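Local coordinates for protein purine nucleoside phosphorylase (Schistosoma mansoni, PDB 5KO6) that probably catalyses the reversible phosphorolysis of purine nucleosides such as inosine and guanosine, yielding the free base and ribose 1-phosphate, at residues 192-197 with 220-225; 114-119 with 275-280; 4-9 with 152-157; 81-86 with 100-105. All coordinates share one frame; numbering follows the deposited sequence.

Overall arrangement
Three buried contacts gather on one mixed sheet, while contact 3 lies nearer the surface, partly open to solvent. Contact 1 pairs strand 189-196 with the short strand 218-220 and is the most polar across its segments, combining backbone bonds with a tyrosine hydroxyl. Contacts 2 and 4 each lay a helix against a strand through apolar side chains, yet the same strands or the loops after them run on to the ribose 1-phosphate that contact 1 also reaches. N117 bonds to T223, and R86 bonds to the carbonyl of T116, so contacts 1, 2 and 4 meet close to the phosphate. Contact 3 touches contact 4 through R103 and has a water bonded to both its segments.

Contact 1 of 4, residues 192-197 with 220-225; sequences GVYAFN and GMSTVP. With R1P (1-O-phosphono-alpha-D-ribofuranose), chain C; CYT (6-aminopyrimidin-2(1H)-one), chain B.
Two backbone bonds join A195, G220 and N197: G220 N gives to A195 O at 3.0 Å, and N197 N gives to G220 O at 2.9 Å. They are the bonds of a parallel bridge that pairs F196 with G220. A third bond uses a side chain, S222 N reaching Y194 OH at 3.1 Å with 165° at the hydrogen. S222 OG donates to R1P O2P at 2.6 Å and accepts a bond from T223 OG1, which is itself bonded by N117 ND2 of strand 112-121. With CG anti to the backbone N (chi1 -178°), the Y194 ring extends toward the backbone of 220-223, and its hydroxyl packs close against G220, 3.0 Å from G220 C. Further out, P225 CD sits over one face of the F196 ring, 4.1 Å from the centroid, a CH-pi contact, while G220 O lies at that ring's edge. V224 packs against both aromatics, its CG2 3.7 Å from Y194 CD1. L145 of a second subunit also packs on F196. The tyrosine is thus placed as a second-shell residue: by holding the backbone N of S222 it probably helps position a hydroxyl bound directly to the phosphate.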
# COMPACT_ATOMS: atom_id res chain seq x y z
N GLY A 192 -16.85 -5.99 -16.09
CA GLY A 192 -16.44 -4.87 -15.27
C GLY A 192 -15.00 -4.94 -14.81
O GLY A 192 -14.32 -5.96 -14.95
N VAL A 193 -14.57 -3.82 -14.24
CA VAL A 193 -13.23 -3.66 -13.67
C VAL A 193 -13.28 -3.94 -12.17
O VAL A 193 -14.11 -3.38 -11.45
CB VAL A 193 -12.70 -2.24 -13.93
CG1 VAL A 193 -11.35 -2.04 -13.23
CG2 VAL A 193 -12.59 -1.98 -15.42
N TYR A 194 -12.37 -4.80 -11.70
CA TYR A 194 -12.32 -5.24 -10.31
C TYR A 194 -11.27 -4.43 -9.53
O TYR A 194 -10.09 -4.45 -9.89
CB TYR A 194 -11.96 -6.72 -10.27
CG TYR A 194 -11.89 -7.40 -8.91
CD1 TYR A 194 -10.72 -7.34 -8.14
CD2 TYR A 194 -12.96 -8.17 -8.43
CE1 TYR A 194 -10.64 -8.00 -6.93
CE2 TYR A 194 -12.89 -8.84 -7.22
CZ TYR A 194 -11.72 -8.74 -6.47
OH TYR A 194 -11.64 -9.40 -5.28
N ALA A 195 -11.70 -3.79 -8.45
CA ALA A 195 -10.76 -3.13 -7.54
C ALA A 195 -10.37 -4.11 -6.44
O ALA A 195 -11.24 -4.68 -5.77
CB ALA A 195 -11.41 -1.91 -6.89
N PHE A 196 -9.06 -4.29 -6.24
CA PHE A 196 -8.54 -5.13 -5.18
C PHE A 196 -8.34 -4.28 -3.92
O PHE A 196 -7.43 -3.44 -3.87
CB PHE A 196 -7.23 -5.77 -5.64
CG PHE A 196 -6.58 -6.70 -4.63
CD1 PHE A 196 -7.30 -7.30 -3.60
CD2 PHE A 196 -5.22 -6.99 -4.73
CE1 PHE A 196 -6.68 -8.16 -2.69
CE2 PHE A 196 -4.58 -7.85 -3.83
CZ PHE A 196 -5.32 -8.44 -2.80
N ASN A 197 -9.23 -4.48 -2.94
CA ASN A 197 -9.07 -3.97 -1.58
C ASN A 197 -8.41 -5.06 -0.76
O ASN A 197 -8.98 -6.14 -0.57
CB ASN A 197 -10.47 -3.68 -1.01
CG ASN A 197 -10.45 -3.45 0.49
OD1 ASN A 197 -9.47 -2.97 1.05
ND2 ASN A 197 -11.57 -3.80 1.15
N GLY A 220 -13.29 -6.25 -4.23
CA GLY A 220 -13.18 -7.44 -3.41
C GLY A 220 -11.77 -7.61 -2.90
O GLY A 220 -10.88 -6.80 -3.20
N MET A 221 -11.55 -8.70 -2.16
CA MET A 221 -10.32 -8.89 -1.39
C MET A 221 -9.50 -10.06 -1.89
O MET A 221 -8.68 -10.60 -1.14
CB MET A 221 -10.65 -9.09 0.09
CG MET A 221 -11.60 -8.06 0.65
SD MET A 221 -11.98 -8.45 2.37
CE MET A 221 -13.29 -7.30 2.66
N SER A 222 -9.71 -10.49 -3.13
CA SER A 222 -9.03 -11.69 -3.61
C SER A 222 -8.73 -11.50 -5.09
O SER A 222 -8.82 -10.39 -5.64
CB SER A 222 -9.90 -12.93 -3.37
OG SER A 222 -11.01 -12.92 -4.25
N THR A 223 -8.37 -12.62 -5.73
CA THR A 223 -8.40 -12.79 -7.18
C THR A 223 -7.22 -12.15 -7.88
O THR A 223 -6.52 -12.83 -8.63
CB THR A 223 -9.75 -12.33 -7.76
OG1 THR A 223 -10.78 -13.15 -7.19
CG2 THR A 223 -9.79 -12.47 -9.27
N VAL A 224 -7.00 -10.84 -7.70
CA VAL A 224 -5.89 -10.18 -8.39
C VAL A 224 -4.55 -10.85 -8.11
O VAL A 224 -3.77 -11.03 -9.06
CB VAL A 224 -5.92 -8.67 -8.12
CG1 VAL A 224 -4.61 -7.97 -8.54
CG2 VAL A 224 -7.13 -8.02 -8.81
N PRO A 225 -4.21 -11.27 -6.88
CA PRO A 225 -2.90 -11.94 -6.69
C PRO A 225 -2.77 -13.20 -7.54
O PRO A 225 -1.73 -13.40 -8.20
CB PRO A 225 -2.86 -12.22 -5.18
CG PRO A 225 -3.75 -11.14 -4.60
CD PRO A 225 -4.89 -11.04 -5.59
C5 R1P C . -15.77 -11.21 2.48
O5 R1P C . -17.14 -11.37 2.65
C4 R1P C . -15.17 -12.43 1.79
O4 R1P C . -15.79 -12.63 0.64
C1 R1P C . -14.66 -12.58 -0.50
C2 R1P C . -13.75 -11.71 -0.02
O2 R1P C . -12.44 -11.87 -0.70
C3 R1P C . -13.65 -12.15 1.43
O3 R1P C . -12.89 -13.28 1.53
O1 R1P C . -14.14 -13.83 -0.60
P R1P C . -13.76 -14.38 -2.10
O1P R1P C . -12.79 -15.53 -1.90
O2P R1P C . -13.13 -13.24 -2.85
O3P R1P C . -15.03 -14.85 -2.70
N3 CYT B . -16.96 -6.62 -0.39
C4 CYT B . -18.27 -6.90 -0.35
N1 CYT B . -16.53 -8.96 -0.55
C2 CYT B . -16.06 -7.63 -0.50
O2 CYT B . -14.85 -7.42 -0.52
N4 CYT B . -19.11 -5.87 -0.24
C5 CYT B . -18.76 -8.24 -0.41
C6 CYT B . -17.87 -9.23 -0.51

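Contact 2 of 4, residues 114-119 with 275-280; sequences LITNLA and MWFKEI. With R1P (1-O-phosphono-alpha-D-ribofuranose), chain C; CYT (6-aminopyrimidin-2(1H)-one), chain B.
T116 and F277 approach from opposite directions, the methyl CG2 of T116 meeting the far end of the ring, 3.3 Å from F277 CZ. F277 CE2 also touches L114 CB at 3.7 Å, so one aromatic side chain spans two alternate strand residues that point to the same side. The torsions of T116 divide its branches: CG2 stands opposite the carbonyl carbon and faces the helix, whereas OG1 (chi1 60°) takes a bond from G34 N on the adjoining loop. One helical turn on from F277, I280 makes a lighter contact, CG2 to L114 CD1 at 4.2 Å. The helix runs nearly antiparallel to the strand, at 168° between the two short axes, 10.9 Å apart. V240 of the neighbouring strand 236-246 also touches F277. At the other end of 114-119, beyond the helix segment, L118 N donates to R1P O3P at 2.7 Å, and N117 CB lies 3.2 Å from R1P O2P. A long C-terminal helix laid over a central strand, with the strand delivering a backbone N-H, near its C-terminal end, to the phosphate, fits the alpha/beta fold of the phosphorylase superfamily and its ribose 1-phosphate site.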
# COMPACT_ATOMS: atom_id res chain seq x y z
N LEU A 114 -9.76 -20.95 -13.79
CA LEU A 114 -11.08 -20.37 -13.63
C LEU A 114 -11.26 -19.96 -12.17
O LEU A 114 -11.02 -20.77 -11.27
CB LEU A 114 -12.16 -21.39 -14.01
CG LEU A 114 -11.98 -22.10 -15.36
CD1 LEU A 114 -13.11 -23.10 -15.57
CD2 LEU A 114 -11.93 -21.09 -16.52
N ILE A 115 -11.68 -18.72 -11.94
CA ILE A 115 -11.73 -18.14 -10.61
C ILE A 115 -13.11 -17.53 -10.38
O ILE A 115 -13.64 -16.83 -11.26
CB ILE A 115 -10.66 -17.05 -10.44
CG1 ILE A 115 -9.27 -17.59 -10.77
CG2 ILE A 115 -10.69 -16.50 -9.01
CD1 ILE A 115 -8.19 -16.51 -10.76
N THR A 116 -13.69 -17.78 -9.20
CA THR A 116 -14.86 -17.02 -8.76
C THR A 116 -14.55 -16.30 -7.45
O THR A 116 -13.65 -16.69 -6.69
CB THR A 116 -16.11 -17.89 -8.59
OG1 THR A 116 -15.88 -18.93 -7.62
CG2 THR A 116 -16.50 -18.51 -9.93
N ASN A 117 -15.31 -15.25 -7.19
CA ASN A 117 -15.22 -14.54 -5.92
C ASN A 117 -16.56 -13.89 -5.62
O ASN A 117 -17.42 -13.76 -6.50
CB ASN A 117 -14.10 -13.49 -5.92
CG ASN A 117 -14.32 -12.38 -6.95
OD1 ASN A 117 -15.28 -11.61 -6.88
ND2 ASN A 117 -13.40 -12.29 -7.91
N LEU A 118 -16.73 -13.48 -4.36
CA LEU A 118 -17.84 -12.63 -3.94
C LEU A 118 -17.29 -11.21 -3.80
O LEU A 118 -16.19 -11.01 -3.28
CB LEU A 118 -18.39 -13.08 -2.59
CG LEU A 118 -19.50 -14.14 -2.57
CD1 LEU A 118 -20.85 -13.57 -3.01
CD2 LEU A 118 -19.14 -15.34 -3.41
N ALA A 119 -18.04 -10.23 -4.30
CA ALA A 119 -17.55 -8.87 -4.36
C ALA A 119 -18.67 -7.88 -4.10
O ALA A 119 -19.86 -8.21 -4.20
CB ALA A 119 -16.93 -8.57 -5.74
N MET A 275 -23.33 -24.99 -12.35
CA MET A 275 -23.72 -25.49 -13.67
C MET A 275 -23.03 -24.71 -14.78
O MET A 275 -22.58 -25.29 -15.78
CB MET A 275 -25.23 -25.39 -13.81
CG MET A 275 -25.74 -26.03 -15.06
SD MET A 275 -27.16 -25.14 -15.68
CE MET A 275 -26.36 -23.58 -16.09
N TRP A 276 -22.96 -23.39 -14.63
CA TRP A 276 -22.29 -22.54 -15.60
C TRP A 276 -20.83 -22.93 -15.76
O TRP A 276 -20.34 -23.14 -16.88
CB TRP A 276 -22.38 -21.10 -15.09
CG TRP A 276 -22.02 -20.02 -16.05
CD1 TRP A 276 -21.81 -20.11 -17.40
CD2 TRP A 276 -21.83 -18.64 -15.70
NE1 TRP A 276 -21.51 -18.86 -17.91
CE2 TRP A 276 -21.52 -17.95 -16.89
CE3 TRP A 276 -21.90 -17.93 -14.50
CZ2 TRP A 276 -21.27 -16.58 -16.90
CZ3 TRP A 276 -21.65 -16.57 -14.51
CH2 TRP A 276 -21.34 -15.91 -15.70
N PHE A 277 -20.11 -23.05 -14.64
CA PHE A 277 -18.69 -23.39 -14.71
C PHE A 277 -18.47 -24.81 -15.20
O PHE A 277 -17.49 -25.07 -15.90
CB PHE A 277 -18.00 -23.11 -13.37
CG PHE A 277 -17.42 -21.74 -13.29
CD1 PHE A 277 -18.21 -20.63 -13.52
CD2 PHE A 277 -16.08 -21.55 -13.02
CE1 PHE A 277 -17.68 -19.35 -13.46
CE2 PHE A 277 -15.54 -20.27 -12.96
CZ PHE A 277 -16.35 -19.18 -13.20
N LYS A 278 -19.37 -25.74 -14.87
CA LYS A 278 -19.25 -27.09 -15.43
C LYS A 278 -19.33 -27.04 -16.95
O LYS A 278 -18.54 -27.69 -17.65
CB LYS A 278 -20.33 -28.00 -14.85
CG LYS A 278 -20.35 -29.41 -15.41
CD LYS A 278 -21.40 -30.24 -14.68
CE LYS A 278 -21.54 -31.63 -15.27
NZ LYS A 278 -22.58 -32.42 -14.55
N GLU A 279 -20.26 -26.25 -17.49
CA GLU A 279 -20.38 -26.14 -18.94
C GLU A 279 -19.19 -25.41 -19.55
O GLU A 279 -18.72 -25.79 -20.62
CB GLU A 279 -21.71 -25.47 -19.31
CG GLU A 279 -21.97 -25.30 -20.80
CD GLU A 279 -22.33 -26.60 -21.51
OE1 GLU A 279 -22.33 -27.67 -20.87
OE2 GLU A 279 -22.61 -26.54 -22.73
N ILE A 280 -18.67 -24.38 -18.87
CA ILE A 280 -17.46 -23.71 -19.35
C ILE A 280 -16.31 -24.70 -19.48
O ILE A 280 -15.65 -24.78 -20.52
CB ILE A 280 -17.09 -22.53 -18.43
CG1 ILE A 280 -18.14 -21.42 -18.54
CG2 ILE A 280 -15.68 -22.01 -18.75
CD1 ILE A 280 -18.05 -20.36 -17.45
C5 R1P C . -15.77 -11.21 2.48
O5 R1P C . -17.14 -11.37 2.65
C4 R1P C . -15.17 -12.43 1.79
O4 R1P C . -15.79 -12.63 0.64
C1 R1P C . -14.66 -12.58 -0.50
C2 R1P C . -13.75 -11.71 -0.02
O2 R1P C . -12.44 -11.87 -0.70
C3 R1P C . -13.65 -12.15 1.43
O3 R1P C . -12.89 -13.28 1.53
O1 R1P C . -14.14 -13.83 -0.60
P R1P C . -13.76 -14.38 -2.10
O1P R1P C . -12.79 -15.53 -1.90
O2P R1P C . -13.13 -13.24 -2.85
O3P R1P C . -15.03 -14.85 -2.70
N3 CYT B . -16.96 -6.62 -0.39
C4 CYT B . -18.27 -6.90 -0.35
N1 CYT B . -16.53 -8.96 -0.55
C2 CYT B . -16.06 -7.63 -0.50
O2 CYT B . -14.85 -7.42 -0.52
N4 CYT B . -19.11 -5.87 -0.24
C5 CYT B . -18.76 -8.24 -0.41
C6 CYT B . -17.87 -9.23 -0.51

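Contact 3 of 4, residues 4-9 with 152-157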
# COMPACT_ATOMS: atom_id res chain seq x y z
N PRO A 4 8.29 -18.88 5.56
CA PRO A 4 7.84 -19.70 4.42
C PRO A 4 8.87 -19.86 3.29
O PRO A 4 9.72 -18.99 3.07
CB PRO A 4 6.63 -18.93 3.88
CG PRO A 4 6.18 -18.08 5.02
CD PRO A 4 7.43 -17.69 5.72
N VAL A 5 8.76 -20.98 2.58
CA VAL A 5 9.71 -21.29 1.53
C VAL A 5 9.46 -20.40 0.31
O VAL A 5 8.36 -19.86 0.12
CB VAL A 5 9.66 -22.79 1.18
CG1 VAL A 5 9.60 -23.62 2.46
CG2 VAL A 5 8.48 -23.11 0.27
N VAL A 6 10.49 -20.25 -0.52
CA VAL A 6 10.38 -19.43 -1.72
C VAL A 6 9.62 -20.20 -2.80
O VAL A 6 9.77 -21.41 -2.93
CB VAL A 6 11.78 -19.02 -2.20
CG1 VAL A 6 11.72 -18.25 -3.53
CG2 VAL A 6 12.45 -18.18 -1.14
N ALA A 7 8.76 -19.49 -3.55
CA ALA A 7 7.99 -20.10 -4.64
C ALA A 7 8.85 -20.23 -5.90
O ALA A 7 8.55 -19.69 -6.96
CB ALA A 7 6.73 -19.29 -4.91
N ASN A 8 9.95 -20.95 -5.75
CA ASN A 8 10.91 -21.13 -6.82
C ASN A 8 10.67 -22.43 -7.58
O ASN A 8 9.79 -23.24 -7.26
CB ASN A 8 12.35 -20.97 -6.32
CG ASN A 8 12.76 -22.04 -5.33
OD1 ASN A 8 12.16 -23.11 -5.27
ND2 ASN A 8 13.81 -21.76 -4.56
N TYR A 9 11.48 -22.62 -8.62
CA TYR A 9 11.34 -23.77 -9.50
C TYR A 9 11.55 -25.08 -8.76
O TYR A 9 10.76 -26.02 -8.92
CB TYR A 9 12.37 -23.61 -10.61
CG TYR A 9 12.29 -24.56 -11.77
CD1 TYR A 9 11.10 -24.83 -12.41
CD2 TYR A 9 13.45 -25.13 -12.27
CE1 TYR A 9 11.05 -25.67 -13.51
CE2 TYR A 9 13.42 -25.97 -13.36
CZ TYR A 9 12.22 -26.24 -13.98
OH TYR A 9 12.22 -27.08 -15.07
N PRO A 152 12.43 -11.25 -5.52
CA PRO A 152 13.21 -11.69 -6.68
C PRO A 152 12.29 -12.32 -7.71
O PRO A 152 11.31 -12.97 -7.36
CB PRO A 152 14.18 -12.72 -6.09
CG PRO A 152 13.63 -13.11 -4.77
CD PRO A 152 12.75 -11.98 -4.28
N ASN A 153 12.61 -12.11 -8.98
CA ASN A 153 11.87 -12.80 -10.02
C ASN A 153 12.29 -14.26 -10.12
O ASN A 153 13.48 -14.57 -10.07
CB ASN A 153 12.05 -12.15 -11.39
CG ASN A 153 11.06 -12.71 -12.40
OD1 ASN A 153 9.84 -12.66 -12.17
ND2 ASN A 153 11.56 -13.28 -13.47
N GLN A 154 11.31 -15.14 -10.29
CA GLN A 154 11.57 -16.55 -10.56
C GLN A 154 11.52 -16.73 -12.08
O GLN A 154 10.45 -16.92 -12.67
CB GLN A 154 10.57 -17.43 -9.82
CG GLN A 154 10.56 -17.20 -8.32
CD GLN A 154 11.94 -17.38 -7.69
OE1 GLN A 154 12.76 -18.17 -8.15
NE2 GLN A 154 12.19 -16.65 -6.60
N ASP A 155 12.69 -16.66 -12.70
CA ASP A 155 12.78 -16.57 -14.16
C ASP A 155 12.21 -17.80 -14.86
O ASP A 155 11.69 -17.68 -15.98
CB ASP A 155 14.24 -16.39 -14.59
CG ASP A 155 14.86 -15.10 -14.06
OD1 ASP A 155 14.18 -14.06 -14.03
OD2 ASP A 155 16.05 -15.13 -13.69
N GLU A 156 12.28 -18.97 -14.22
CA GLU A 156 11.76 -20.18 -14.85
C GLU A 156 10.25 -20.11 -15.05
O GLU A 156 9.71 -20.88 -15.85
CB GLU A 156 12.10 -21.40 -14.00
CG GLU A 156 13.58 -21.72 -13.88
CD GLU A 156 14.27 -20.99 -12.74
OE1 GLU A 156 13.67 -20.05 -12.16
OE2 GLU A 156 15.42 -21.34 -12.44
N PHE A 157 9.57 -19.23 -14.32
CA PHE A 157 8.13 -19.10 -14.45
C PHE A 157 7.69 -17.96 -15.36
O PHE A 157 6.71 -18.12 -16.10
CB PHE A 157 7.46 -19.01 -13.06
CG PHE A 157 7.53 -20.31 -12.31
CD1 PHE A 157 6.69 -21.36 -12.64
CD2 PHE A 157 8.47 -20.50 -11.31
CE1 PHE A 157 6.77 -22.56 -11.98
CE2 PHE A 157 8.55 -21.72 -10.64
CZ PHE A 157 7.71 -22.75 -10.99
O HOH W 1 13.07 -20.36 -9.58
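Q154 reaches toward 4-9 with a chain that bends at chi2 (-56°), and the bend folds it along the backbone of A7 and N8. Its CB is the most distant, 4.2 Å from A7 O. CG comes closer to that carbonyl oxygen, at 3.5 Å, and CD settles beside N8 CB. At the tip the amide divides: NE2 turns to the methyl V6 CG1, at 3.5 Å, while OE1 lies 3.4 Å from N8 CB and takes a bond from a water at 2.6 Å. That water accepts from Y9 N and donates a second time, to E156 OE1, so its three bonds tie both segments together. The chain here is entering helix 9-22. A7 is the centre of an inverse gamma turn, and N8 is the N-cap, its OD1 accepting from N11 N. The bridging water serves the backbone N of Y9, the residue right after this cap. E156, also bent at chi2, brings CG over one face of the Y9 ring, a CH-pi contact 4.0 Å from the centroid. F157 approaches that tyrosine differently: its CZ lies at the ring's edge, and its CE2 touches Y9 CA at 3.6 Å. R103 of helix 95-108 donates to A7 O and packs against Q154 and F157.

Contact 4 of 4, residues 81-86 with 100-105. With R1P (1-O-phosphono-alpha-D-ribofuranose), chain C.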
# COMPACT_ATOMS: atom_id res chain seq x y z
N VAL A 81 -7.70 -29.52 -11.47
CA VAL A 81 -7.20 -29.42 -10.10
C VAL A 81 -7.83 -28.19 -9.46
O VAL A 81 -7.85 -27.10 -10.05
CB VAL A 81 -5.65 -29.36 -10.06
CG1 VAL A 81 -5.08 -28.21 -10.92
CG2 VAL A 81 -5.15 -29.30 -8.64
N ALA A 82 -8.36 -28.36 -8.25
CA ALA A 82 -9.03 -27.29 -7.51
C ALA A 82 -8.31 -27.02 -6.20
O ALA A 82 -7.82 -27.95 -5.54
CB ALA A 82 -10.47 -27.69 -7.19
N MET A 83 -8.26 -25.75 -5.81
CA MET A 83 -7.88 -25.37 -4.46
C MET A 83 -9.15 -25.32 -3.62
O MET A 83 -10.04 -24.50 -3.88
CB MET A 83 -7.18 -24.02 -4.44
CG MET A 83 -5.83 -24.05 -5.12
SD MET A 83 -4.83 -22.56 -4.96
CE MET A 83 -4.26 -22.70 -3.26
N GLN A 84 -9.26 -26.21 -2.64
CA GLN A 84 -10.40 -26.23 -1.72
C GLN A 84 -9.93 -25.54 -0.44
O GLN A 84 -9.27 -26.15 0.40
CB GLN A 84 -10.85 -27.66 -1.46
CG GLN A 84 -12.11 -27.74 -0.63
CD GLN A 84 -12.57 -29.15 -0.46
OE1 GLN A 84 -11.80 -30.03 -0.07
NE2 GLN A 84 -13.83 -29.40 -0.78
N GLY A 85 -10.30 -24.27 -0.29
CA GLY A 85 -9.73 -23.47 0.78
C GLY A 85 -8.74 -22.49 0.20
O GLY A 85 -7.53 -22.75 0.15
N ARG A 86 -9.25 -21.36 -0.26
CA ARG A 86 -8.45 -20.37 -0.96
C ARG A 86 -7.55 -19.62 0.03
O ARG A 86 -7.90 -19.41 1.19
CB ARG A 86 -9.42 -19.39 -1.61
CG ARG A 86 -8.83 -18.16 -2.16
CD ARG A 86 -9.96 -17.33 -2.71
NE ARG A 86 -9.62 -16.72 -3.98
CZ ARG A 86 -10.52 -16.29 -4.84
NH1 ARG A 86 -11.82 -16.41 -4.57
NH2 ARG A 86 -10.12 -15.75 -5.98
N LEU A 100 3.17 -20.12 -4.73
CA LEU A 100 3.59 -21.51 -4.89
C LEU A 100 2.47 -22.40 -5.42
O LEU A 100 2.72 -23.13 -6.39
CB LEU A 100 4.27 -22.05 -3.63
CG LEU A 100 4.76 -23.49 -3.90
CD1 LEU A 100 6.19 -23.72 -3.45
CD2 LEU A 100 3.81 -24.49 -3.27
N PRO A 101 1.25 -22.38 -4.88
CA PRO A 101 0.23 -23.30 -5.42
C PRO A 101 -0.09 -23.07 -6.88
O PRO A 101 -0.34 -24.04 -7.61
CB PRO A 101 -0.97 -23.07 -4.49
CG PRO A 101 -0.32 -22.65 -3.19
CD PRO A 101 0.78 -21.73 -3.64
N ILE A 102 -0.07 -21.82 -7.34
CA ILE A 102 -0.37 -21.55 -8.74
C ILE A 102 0.76 -22.04 -9.62
O ILE A 102 0.54 -22.57 -10.71
CB ILE A 102 -0.62 -20.04 -8.96
CG1 ILE A 102 -1.70 -19.51 -8.02
CG2 ILE A 102 -0.96 -19.75 -10.43
CD1 ILE A 102 -3.03 -20.20 -8.15
N ARG A 103 2.00 -21.87 -9.17
CA ARG A 103 3.14 -22.37 -9.93
C ARG A 103 3.19 -23.89 -9.96
O ARG A 103 3.60 -24.47 -10.96
CB ARG A 103 4.43 -21.75 -9.39
CG ARG A 103 4.50 -20.28 -9.73
CD ARG A 103 5.71 -19.57 -9.13
NE ARG A 103 5.70 -18.20 -9.64
CZ ARG A 103 6.38 -17.18 -9.12
NH1 ARG A 103 7.18 -17.38 -8.09
NH2 ARG A 103 6.25 -15.98 -9.66
N VAL A 104 2.75 -24.53 -8.88
CA VAL A 104 2.57 -25.99 -8.90
C VAL A 104 1.52 -26.39 -9.93
O VAL A 104 1.73 -27.35 -10.70
CB VAL A 104 2.24 -26.51 -7.49
CG1 VAL A 104 1.81 -27.98 -7.55
CG2 VAL A 104 3.45 -26.32 -6.59
N MET A 105 0.39 -25.67 -9.98
CA MET A 105 -0.59 -25.91 -11.04
C MET A 105 0.07 -25.85 -12.41
O MET A 105 -0.15 -26.72 -13.26
CB MET A 105 -1.71 -24.87 -10.97
CG MET A 105 -2.73 -25.10 -9.91
SD MET A 105 -4.06 -23.89 -10.16
CE MET A 105 -5.11 -24.29 -8.76
C5 R1P C . -15.77 -11.21 2.48
O5 R1P C . -17.14 -11.37 2.65
C4 R1P C . -15.17 -12.43 1.79
O4 R1P C . -15.79 -12.63 0.64
C1 R1P C . -14.66 -12.58 -0.50
C2 R1P C . -13.75 -11.71 -0.02
O2 R1P C . -12.44 -11.87 -0.70
C3 R1P C . -13.65 -12.15 1.43
O3 R1P C . -12.89 -13.28 1.53
O1 R1P C . -14.14 -13.83 -0.60
P R1P C . -13.76 -14.38 -2.10
O1P R1P C . -12.79 -15.53 -1.90
O2P R1P C . -13.13 -13.24 -2.85
O3P R1P C . -15.03 -14.85 -2.70
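P101 opens the contact with M83, whose terminal methyl CE comes to 3.5 Å from P101 CB, the two side chains crossing at about a right angle. As a proline it has no N-H to give to the preceding turn, and the helix is kinked there; its carbonyl still accepts from M105 N. I102 follows with a lighter touch: its CB is directed off the strand, but the chain bends round so that CD1 lies 4.4 Å from M83 SD. A full turn after P101 stands M105, the other main partner. Its chain runs extended beyond CG, which carries CE to 3.7 Å from M83 CG, while further back its own CG lies 4.0 Å from V81 CG1. M83, by contrast, bends at chi3 (75°), and this turn of the last bond places its methyl on the proline ring carbons. The two methionines thus make most of the apolar contact between strand and helix, M83 meeting P101 and M105 meeting V81 as well as each other. Past the strand the chain turns through G85, whose backbone angles suit a residue without a side chain, and R86 NH1 makes a weak bond to R1P O1P at 3.0 Å. NH2 of that arginine forms a salt bridge with E226, and its NH1 also donates to T116 O. Helix 95-108 runs nearly antiparallel to strand 78-84, at 165° and 10.5 Å between the short axes. V104 of this helix packs on helix 9-22, while strand 78-84 lies in the sheet between strands 29-32 and 69-75.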